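Local structure of uncharacterized protein A6V7T0 (Pseudomonas aeruginosa, 3K12) at residues E44-D47 with R48-S52. The protein is of unknown function but belongs to the YjgF-like superfamily, small alpha/beta proteins that commonly assemble as trimers, as the three chains here do. Numbering follows the deposited sequence. Where two conformers were deposited one is given.
Sequences ENID and RLLQS
Glu44 to Gln51 form continuous alpha-helix, in which the amide nitrogens of Arg48, Leu49, Leu50 and Gln51 bond to the carbonyl oxygens of Glu44, Asn45, Ile46 and Asp47, one turn earlier. Asn45 and Arg48 run side by side on one flank. The Arg48 chain bends at chi3 (69°), which brings the guanidinium edge back to the amide. Two of its nitrogens then grip a single oxygen: Asn45 OD1 lies 3.1 Å from Arg48 NE and 2.9 Å from Arg48 NH1. The oxygen sits in the guanidinium plane, and both donors approach it from the same face of the amide. Asn45 ND2 bonds to Gln26, and Arg48 NH2 makes a salt bridge with Glu6. Asp47 and Gln51 are joined through a water that donates to Asp47 OD1 (2.9 Å) and Gln51 OE1 (2.9 Å). The other carboxylate oxygen of Asp47 pairs with Arg57. On the buried side Ile46 CG2 packs alongside Leu50 CD1 at 3.7 Å. Ile46, Leu49 and Leu50 seat helix 35-52 on the beta-sheet: all three touch strand 20-26, Ile46 and Leu50 also meet strand 106-113, and Leu49 reaches Met14 of strand 12-17.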
loop_
_atom_site.group_PDB
_atom_site.type_symbol
_atom_site.label_atom_id
_atom_site.label_comp_id
_atom_site.label_asym_id
_atom_site.label_seq_id
_atom_site.Cartn_x
_atom_site.Cartn_y
_atom_site.Cartn_z
ATOM N N GLU D 44 9.250 10.830 -13.160
ATOM C CA GLU D 44 8.814 11.425 -14.422
ATOM C C GLU D 44 7.676 10.641 -15.074
ATOM O O GLU D 44 6.734 11.256 -15.598
ATOM C CB GLU D 44 9.944 11.593 -15.425
ATOM C CG GLU D 44 9.373 12.132 -16.715
ATOM C CD GLU D 44 10.400 12.616 -17.675
ATOM O OE1 GLU D 44 10.209 13.733 -18.208
ATOM O OE2 GLU D 44 11.370 11.869 -17.900
ATOM N N ASN D 45 7.737 9.314 -15.034
ATOM C CA ASN D 45 6.648 8.538 -15.630
ATOM C C ASN D 45 5.346 8.729 -14.843
ATOM O O ASN D 45 4.252 8.849 -15.429
ATOM C CB ASN D 45 6.981 7.049 -15.709
ATOM C CG ASN D 45 6.040 6.312 -16.664
ATOM O OD1 ASN D 45 5.927 6.695 -17.848
ATOM N ND2 ASN D 45 5.346 5.271 -16.172
ATOM N N ILE D 46 5.444 8.816 -13.507
ATOM C CA ILE D 46 4.278 9.184 -12.708
ATOM C C ILE D 46 3.692 10.529 -13.120
ATOM O O ILE D 46 2.486 10.696 -13.238
ATOM C CB ILE D 46 4.598 9.105 -11.187
ATOM C CG1 ILE D 46 4.809 7.634 -10.777
ATOM C CG2 ILE D 46 3.500 9.715 -10.339
ATOM C CD1 ILE D 46 5.638 7.460 -9.490
ATOM N N ASP D 47 4.590 11.500 -13.337
ATOM C CA ASP D 47 4.174 12.842 -13.746
ATOM C C ASP D 47 3.371 12.787 -15.043
ATOM O O ASP D 47 2.349 13.435 -15.178
ATOM C CB ASP D 47 5.414 13.755 -13.942
ATOM C CG ASP D 47 5.204 15.158 -13.384
ATOM O OD1 ASP D 47 4.782 15.298 -12.241
ATOM O OD2 ASP D 47 5.535 16.153 -14.069
ATOM N N ARG D 48 3.900 12.030 -16.000
ATOM C CA ARG D 48 3.287 11.909 -17.342
ATOM C C ARG D 48 1.908 11.293 -17.199
ATOM O O ARG D 48 0.939 11.795 -17.753
ATOM C CB ARG D 48 4.156 11.073 -18.246
ATOM C CG ARG D 48 3.547 10.788 -19.608
ATOM C CD ARG D 48 4.405 9.835 -20.416
ATOM N NE ARG D 48 4.410 8.488 -19.865
ATOM C CZ ARG D 48 3.413 7.606 -20.022
ATOM N NH1 ARG D 48 3.511 6.407 -19.487
ATOM N NH2 ARG D 48 2.322 7.914 -20.705
ATOM N N LEU D 49 1.837 10.213 -16.412
ATOM C CA LEU D 49 0.575 9.538 -16.198
ATOM C C LEU D 49 -0.448 10.435 -15.519
ATOM O O LEU D 49 -1.580 10.569 -15.997
ATOM C CB LEU D 49 0.798 8.266 -15.376
ATOM C CG LEU D 49 1.422 7.078 -16.097
ATOM C CD1 LEU D 49 1.912 5.997 -15.139
ATOM C CD2 LEU D 49 0.408 6.501 -17.091
ATOM N N LEU D 50 -0.029 11.136 -14.453
ATOM C CA LEU D 50 -0.922 12.049 -13.754
ATOM C C LEU D 50 -1.435 13.146 -14.682
ATOM O O LEU D 50 -2.608 13.427 -14.732
ATOM C CB LEU D 50 -0.206 12.705 -12.571
ATOM C CG LEU D 50 0.030 11.739 -11.423
ATOM C CD1 LEU D 50 0.951 12.387 -10.382
ATOM C CD2 LEU D 50 -1.314 11.214 -10.786
ATOM N N GLN D 51 -0.529 13.778 -15.407
ATOM C CA GLN D 51 -0.953 14.915 -16.232
ATOM C C GLN D 51 -1.888 14.487 -17.364
ATOM O O GLN D 51 -2.771 15.265 -17.768
ATOM C CB GLN D 51 0.271 15.667 -16.768
ATOM C CG GLN D 51 1.016 16.375 -15.649
ATOM C CD GLN D 51 2.127 17.284 -16.097
ATOM O OE1 GLN D 51 2.785 17.916 -15.254
ATOM N NE2 GLN D 51 2.339 17.382 -17.404
ATOM N N SER D 52 -1.727 13.248 -17.825
ATOM C CA SER D 52 -2.584 12.732 -18.911
ATOM C C SER D 52 -4.061 12.691 -18.526
ATOM O O SER D 52 -4.932 12.657 -19.407
ATOM C CB SER D 52 -2.098 11.371 -19.409
ATOM O OG SER D 52 -2.518 10.316 -18.548
HETATM O O HOH W 1 2.974 17.502 -12.406
#